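Local coordinates for acyl-coenzyme A oxidase acox-1.2 (Caenorhabditis elegans, PDB 5K3J), which catalyses the FAD-dependent first step of peroxisomal beta-oxidation, desaturating the CoA-linked side chains of ascaroside pheromones with a five-carbon omega side chain, at residues Arg41-Thr46 and Ser607-Asp612; Phe303-Leu308 and Ala347-Phe352. All coordinates share one frame; numbering follows the deposited sequence.

Contact 1 of 2, residues Arg41-Thr46 and Ser607-Asp612; sequences RRREIT and SFQISD
Arg42 bends at its third torsion (chi3 65°) and thereby lays its guanidinium against the backbone of Gln609, whereas Arg43 runs straight from CG to NE (chi2 180°) and meets the side chain of the same glutamine. Two adjacent arginines of helix 36-49 thus hold one residue in different ways. Arg42 NH1 donates to Gln609 O at 3.3 Å, and NH2 adds a weak bond to Gln609 O at 3.4 Å. The oxygen lies at the edge of the guanidinium, near its plane, but the NH1 group comes to it from well above the carbonyl plane, away from the lone pairs. Arg42 NH1 also rests 3.6 Å from Gln609 CB, so the guanidinium is packed against the root of the glutamine as well as bonded to its carbonyl.

Farther out, Arg43 NE donates to Gln609 OE1 at 2.9 Å. Guanidinium and amide planes stand 89° apart, with NE above the amide plane. Arg43 NE also forms a long, weak ion pair with Asp26. A leucine here, lacking NE, would probably leave Gln609 OE1 without this donor and its amide less firmly fixed.

One turn along, Thr46 CG2 packs on Ser611 CB at 3.6 Å. The hydroxyls of both residues hydrogen-bond Glu102, and Ser611 OG additionally caps a backbone N of the short helix it precedes.

Gln609, with positive phi, is where the chain leaves helix 601-606. The loop from there to helix 612-615 is held at its start by Arg42 and ends in the Ser611 N-cap, joining the C-terminal helical region of the acyl-CoA oxidase to the N-terminal one.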
loop_
_atom_site.group_PDB
_atom_site.type_symbol
_atom_site.label_atom_id
_atom_site.label_comp_id
_atom_site.label_asym_id
_atom_site.label_seq_id
_atom_site.Cartn_x
_atom_site.Cartn_y
_atom_site.Cartn_z
ATOM N N ARG A 41 -25.198 -14.508 -17.496
ATOM C CA ARG A 41 -25.783 -13.172 -17.436
ATOM C C ARG A 41 -24.711 -12.083 -17.464
ATOM O O ARG A 41 -24.905 -11.034 -18.076
ATOM C CB ARG A 41 -26.654 -13.023 -16.182
ATOM C CG ARG A 41 -28.014 -13.701 -16.292
ATOM C CD ARG A 41 -28.897 -12.988 -17.298
ATOM N NE ARG A 41 -29.317 -11.681 -16.805
ATOM C CZ ARG A 41 -29.467 -10.605 -17.570
ATOM N NH1 ARG A 41 -29.225 -10.674 -18.871
ATOM N NH2 ARG A 41 -29.855 -9.458 -17.031
ATOM N N ARG A 42 -23.577 -12.347 -16.822
ATOM C CA ARG A 42 -22.481 -11.382 -16.760
ATOM C C ARG A 42 -21.947 -11.045 -18.145
ATOM O O ARG A 42 -21.695 -9.880 -18.463
ATOM C CB ARG A 42 -21.344 -11.918 -15.904
ATOM C CG ARG A 42 -21.687 -12.089 -14.443
ATOM C CD ARG A 42 -20.436 -12.404 -13.655
ATOM N NE ARG A 42 -19.491 -11.288 -13.655
ATOM C CZ ARG A 42 -18.443 -11.178 -14.472
ATOM N NH1 ARG A 42 -18.179 -12.130 -15.363
ATOM N NH2 ARG A 42 -17.645 -10.121 -14.384
ATOM N N ARG A 43 -21.760 -12.079 -18.958
ATOM C CA ARG A 43 -21.294 -11.889 -20.321
ATOM C C ARG A 43 -22.414 -11.255 -21.137
ATOM O O ARG A 43 -22.171 -10.410 -21.997
ATOM C CB ARG A 43 -20.851 -13.218 -20.942
ATOM C CG ARG A 43 -20.055 -14.125 -20.001
ATOM C CD ARG A 43 -19.651 -15.429 -20.692
ATOM N NE ARG A 43 -19.534 -16.545 -19.755
ATOM C CZ ARG A 43 -20.410 -17.543 -19.673
ATOM N NH1 ARG A 43 -21.470 -17.567 -20.474
ATOM N NH2 ARG A 43 -20.227 -18.520 -18.794
ATOM N N GLU A 44 -23.645 -11.662 -20.839
ATOM C CA GLU A 44 -24.826 -11.141 -21.517
ATOM C C GLU A 44 -24.980 -9.642 -21.267
ATOM O O GLU A 44 -25.268 -8.881 -22.189
ATOM C CB GLU A 44 -26.072 -11.895 -21.052
ATOM C CG GLU A 44 -27.265 -11.757 -21.972
ATOM C CD GLU A 44 -28.381 -12.711 -21.608
ATOM O OE1 GLU A 44 -28.097 -13.759 -20.986
ATOM O OE2 GLU A 44 -29.543 -12.406 -21.942
ATOM N N ILE A 45 -24.777 -9.227 -20.021
ATOM C CA ILE A 45 -24.861 -7.820 -19.648
ATOM C C ILE A 45 -23.709 -7.031 -20.256
ATOM O O ILE A 45 -23.908 -5.961 -20.831
ATOM C CB ILE A 45 -24.847 -7.649 -18.123
ATOM C CG1 ILE A 45 -26.118 -8.241 -17.513
ATOM C CG2 ILE A 45 -24.745 -6.189 -17.748
ATOM C CD1 ILE A 45 -25.977 -8.619 -16.044
ATOM N N THR A 46 -22.502 -7.573 -20.125
ATOM C CA THR A 46 -21.308 -6.952 -20.687
ATOM C C THR A 46 -21.468 -6.730 -22.190
ATOM O O THR A 46 -21.082 -5.685 -22.721
ATOM C CB THR A 46 -20.054 -7.809 -20.432
ATOM O OG1 THR A 46 -19.840 -7.945 -19.022
ATOM C CG2 THR A 46 -18.829 -7.159 -21.051
ATOM N N SER A 607 -10.905 -16.537 -16.541
ATOM C CA SER A 607 -12.153 -17.122 -16.079
ATOM C C SER A 607 -13.024 -16.129 -15.321
ATOM O O SER A 607 -14.250 -16.247 -15.328
ATOM C CB SER A 607 -11.859 -18.327 -15.194
ATOM O OG SER A 607 -11.103 -19.294 -15.898
ATOM N N PHE A 608 -12.400 -15.151 -14.668
ATOM C CA PHE A 608 -13.152 -14.144 -13.923
ATOM C C PHE A 608 -13.990 -13.293 -14.880
ATOM O O PHE A 608 -14.870 -12.543 -14.449
ATOM C CB PHE A 608 -12.210 -13.262 -13.094
ATOM C CG PHE A 608 -11.530 -13.991 -11.961
ATOM C CD1 PHE A 608 -12.191 -14.226 -10.771
ATOM C CD2 PHE A 608 -10.223 -14.431 -12.086
ATOM C CE1 PHE A 608 -11.574 -14.892 -9.732
ATOM C CE2 PHE A 608 -9.598 -15.097 -11.047
ATOM C CZ PHE A 608 -10.279 -15.328 -9.868
ATOM N N GLN A 609 -13.700 -13.437 -16.175
ATOM C CA GLN A 609 -14.422 -12.784 -17.267
ATOM C C GLN A 609 -14.685 -11.309 -16.988
ATOM O O GLN A 609 -15.794 -10.811 -17.171
ATOM C CB GLN A 609 -15.723 -13.538 -17.563
ATOM C CG GLN A 609 -15.502 -14.662 -18.570
ATOM C CD GLN A 609 -16.616 -15.688 -18.597
ATOM O OE1 GLN A 609 -17.604 -15.575 -17.875
ATOM N NE2 GLN A 609 -16.455 -16.705 -19.439
ATOM N N ILE A 610 -13.637 -10.624 -16.544
ATOM C CA ILE A 610 -13.662 -9.179 -16.365
ATOM C C ILE A 610 -13.377 -8.487 -17.691
ATOM O O ILE A 610 -12.288 -8.627 -18.247
ATOM C CB ILE A 610 -12.627 -8.729 -15.322
ATOM C CG1 ILE A 610 -12.810 -9.512 -14.016
ATOM C CG2 ILE A 610 -12.724 -7.231 -15.084
ATOM C CD1 ILE A 610 -11.704 -9.285 -12.993
ATOM N N SER A 611 -14.357 -7.746 -18.198
ATOM C CA SER A 611 -14.203 -7.039 -19.463
ATOM C C SER A 611 -13.134 -5.954 -19.350
ATOM O O SER A 611 -12.776 -5.541 -18.245
ATOM C CB SER A 611 -15.536 -6.429 -19.894
ATOM O OG SER A 611 -15.929 -5.390 -19.011
ATOM N N ASP A 612 -12.615 -5.506 -20.490
ATOM C CA ASP A 612 -11.664 -4.399 -20.502
ATOM C C ASP A 612 -12.302 -3.149 -19.908
ATOM O O ASP A 612 -11.627 -2.340 -19.266
ATOM C CB ASP A 612 -11.172 -4.109 -21.921
ATOM C CG ASP A 612 -10.125 -5.099 -22.397
ATOM O OD1 ASP A 612 -9.616 -5.883 -21.568
ATOM O OD2 ASP A 612 -9.803 -5.083 -23.607
#

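Contact 2 of 2, residues Phe303-Leu308 and Ala347-Phe352; sequences FLAHAL and ARAYAF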
loop_
_atom_site.group_PDB
_atom_site.type_symbol
_atom_site.label_atom_id
_atom_site.label_comp_id
_atom_site.label_asym_id
_atom_site.label_seq_id
_atom_site.Cartn_x
_atom_site.Cartn_y
_atom_site.Cartn_z
ATOM N N PHE A 303 -11.489 -7.785 -6.235
ATOM C CA PHE A 303 -10.451 -6.770 -6.443
ATOM C C PHE A 303 -9.098 -7.430 -6.701
ATOM O O PHE A 303 -8.367 -7.059 -7.619
ATOM C CB PHE A 303 -10.313 -5.871 -5.217
ATOM C CG PHE A 303 -11.439 -4.903 -5.018
ATOM C CD1 PHE A 303 -11.951 -4.156 -6.066
ATOM C CD2 PHE A 303 -11.969 -4.721 -3.750
ATOM C CE1 PHE A 303 -12.981 -3.250 -5.844
ATOM C CE2 PHE A 303 -12.994 -3.824 -3.526
ATOM C CZ PHE A 303 -13.500 -3.087 -4.578
ATOM N N LEU A 304 -8.775 -8.399 -5.850
ATOM C CA LEU A 304 -7.511 -9.120 -5.901
ATOM C C LEU A 304 -7.404 -9.903 -7.197
ATOM O O LEU A 304 -6.344 -9.940 -7.818
ATOM C CB LEU A 304 -7.384 -10.061 -4.702
ATOM C CG LEU A 304 -6.077 -10.828 -4.534
ATOM C CD1 LEU A 304 -4.909 -9.880 -4.694
ATOM C CD2 LEU A 304 -6.040 -11.499 -3.170
ATOM N N ALA A 305 -8.502 -10.529 -7.605
ATOM C CA ALA A 305 -8.540 -11.208 -8.890
ATOM C C ALA A 305 -8.293 -10.207 -10.016
ATOM O O ALA A 305 -7.571 -10.494 -10.968
ATOM C CB ALA A 305 -9.868 -11.908 -9.072
ATOM N N HIS A 306 -8.902 -9.032 -9.887
ATOM C CA HIS A 306 -8.737 -7.939 -10.837
ATOM C C HIS A 306 -7.261 -7.564 -10.984
ATOM O O HIS A 306 -6.758 -7.410 -12.097
ATOM C CB HIS A 306 -9.572 -6.735 -10.377
ATOM C CG HIS A 306 -9.562 -5.567 -11.317
ATOM N ND1 HIS A 306 -10.629 -4.703 -11.424
ATOM C CD2 HIS A 306 -8.615 -5.100 -12.164
ATOM C CE1 HIS A 306 -10.349 -3.765 -12.309
ATOM N NE2 HIS A 306 -9.133 -3.982 -12.774
ATOM N N ALA A 307 -6.572 -7.425 -9.858
ATOM C CA ALA A 307 -5.152 -7.097 -9.872
ATOM C C ALA A 307 -4.348 -8.191 -10.565
ATOM O O ALA A 307 -3.481 -7.912 -11.396
ATOM C CB ALA A 307 -4.647 -6.884 -8.458
ATOM N N LEU A 308 -4.657 -9.437 -10.220
ATOM C CA LEU A 308 -3.955 -10.599 -10.754
ATOM C C LEU A 308 -4.253 -10.819 -12.231
ATOM O O LEU A 308 -3.439 -11.389 -12.952
ATOM C CB LEU A 308 -4.327 -11.845 -9.956
ATOM C CG LEU A 308 -3.914 -11.753 -8.491
ATOM C CD1 LEU A 308 -4.677 -12.758 -7.651
ATOM C CD2 LEU A 308 -2.418 -11.960 -8.362
ATOM N N ALA A 347 -4.505 -18.061 -5.360
ATOM C CA ALA A 347 -5.119 -19.102 -4.549
ATOM C C ALA A 347 -6.033 -18.468 -3.505
ATOM O O ALA A 347 -7.083 -19.017 -3.166
ATOM C CB ALA A 347 -4.057 -19.961 -3.887
ATOM N N ARG A 348 -5.624 -17.307 -3.003
ATOM C CA ARG A 348 -6.400 -16.588 -1.999
ATOM C C ARG A 348 -7.656 -15.965 -2.595
ATOM O O ARG A 348 -8.709 -15.959 -1.964
ATOM C CB ARG A 348 -5.544 -15.507 -1.337
ATOM C CG ARG A 348 -4.652 -16.029 -0.222
ATOM C CD ARG A 348 -3.659 -14.978 0.248
ATOM N NE ARG A 348 -2.982 -15.393 1.473
ATOM C CZ ARG A 348 -2.007 -14.707 2.059
ATOM N NH1 ARG A 348 -1.586 -13.569 1.525
ATOM N NH2 ARG A 348 -1.452 -15.161 3.175
ATOM N N ALA A 349 -7.536 -15.444 -3.812
ATOM C CA ALA A 349 -8.665 -14.818 -4.493
ATOM C C ALA A 349 -9.822 -15.799 -4.641
ATOM O O ALA A 349 -10.978 -15.450 -4.395
ATOM C CB ALA A 349 -8.241 -14.294 -5.848
ATOM N N TYR A 350 -9.502 -17.024 -5.050
ATOM C CA TYR A 350 -10.487 -18.095 -5.119
ATOM C C TYR A 350 -10.978 -18.474 -3.727
ATOM O O TYR A 350 -12.181 -18.597 -3.498
ATOM C CB TYR A 350 -9.902 -19.324 -5.819
ATOM C CG TYR A 350 -9.888 -19.226 -7.328
ATOM C CD1 TYR A 350 -8.747 -18.824 -8.005
ATOM C CD2 TYR A 350 -11.017 -19.535 -8.072
ATOM C CE1 TYR A 350 -8.727 -18.732 -9.383
ATOM C CE2 TYR A 350 -11.010 -19.447 -9.452
ATOM C CZ TYR A 350 -9.860 -19.045 -10.103
ATOM O OH TYR A 350 -9.844 -18.953 -11.475
ATOM N N ALA A 351 -10.039 -18.653 -2.802
ATOM C CA ALA A 351 -10.363 -19.082 -1.446
ATOM C C ALA A 351 -11.264 -18.073 -0.742
ATOM O O ALA A 351 -12.212 -18.454 -0.053
ATOM C CB ALA A 351 -9.092 -19.304 -0.640
ATOM N N PHE A 352 -10.967 -16.789 -0.922
ATOM C CA PHE A 352 -11.752 -15.730 -0.291
ATOM C C PHE A 352 -13.181 -15.709 -0.829
ATOM O O PHE A 352 -14.140 -15.585 -0.069
ATOM C CB PHE A 352 -11.111 -14.351 -0.505
ATOM C CG PHE A 352 -9.777 -14.178 0.170
ATOM C CD1 PHE A 352 -9.325 -15.101 1.097
ATOM C CD2 PHE A 352 -8.978 -13.084 -0.124
ATOM C CE1 PHE A 352 -8.101 -14.942 1.711
ATOM C CE2 PHE A 352 -7.754 -12.920 0.488
ATOM C CZ PHE A 352 -7.315 -13.851 1.407
#
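Ala349 of helix 343-363 faces Leu304, Ala305 and Leu308 of helix 287-315, joining two near-antiparallel helices of the C-alpha1 domain, one of the helical parts of the acyl-CoA oxidase fold. The short axes pass 9.0 Å apart, their N-to-C directions 153° from each other. The backbones come nearest at the alanines, where Ala305 CA and Ala349 CA are 5.7 Å apart, a spacing that the two small side chains permit.

Apolar packing makes up most of the contact. The methyl of Ala349 points at the other helix and is met there by three residues: its CB lies 4.3 Å from Ala305 CB, while Leu304 CG and Leu308 CD1 reach it from neighbouring turns, the Leu308 methyl at 4.3 Å from Ala349 CB. Leu304 is turned so that CG stands trans to the backbone N (chi1 -176°), beside Ala349, and its second torsion (chi2 48°) turns CD2 to Arg348 and Phe352. That methyl touches the start of the Arg348 side chain, CD2 to CB being 4.4 Å, and also lies by the Phe352 ring. Thr396 of helix 379-405 touches both Leu304 and Phe352, closing this patch from a third helix.

No hydrogen bond crosses between the segments, but the Ala349 methyl also packs against the backbone, its CB 4.2 Å from Ala305 N. Arg348 lends its aliphatic root to the apolar seam, while its extended chain takes the guanidinium away to a salt bridge with Glu566; the side chain lies about 8 Å from a bound ATP. The apolar seam thus runs near the ATP site, but none of its residues is among those that line it.

At the ring, Leu304 CD2 meets Phe352 CE2 obliquely at 4.3 Å.

How the contacts relate
Contact 2 is nested inside the long chain loop that contact 1 closes: residues 41-46 come first, then 303-308 and 347-352, and 607-612 last. Their centres are 16 Å apart, yet they touch directly. Phe608 fits beside both helices of contact 2, its CE1 3.5 Å from Ala305 CB and its ring meeting that of Tyr350 with planes about 40° apart; Ile610 packs on His306. The loop after helix 601-606 therefore faces the N-terminal helix 36-49 through Gln609 and Ser611, and the C-alpha1 helices through Phe608 and Ile610. The loop thus packs against both the N-terminal and the central helical regions of the subunit.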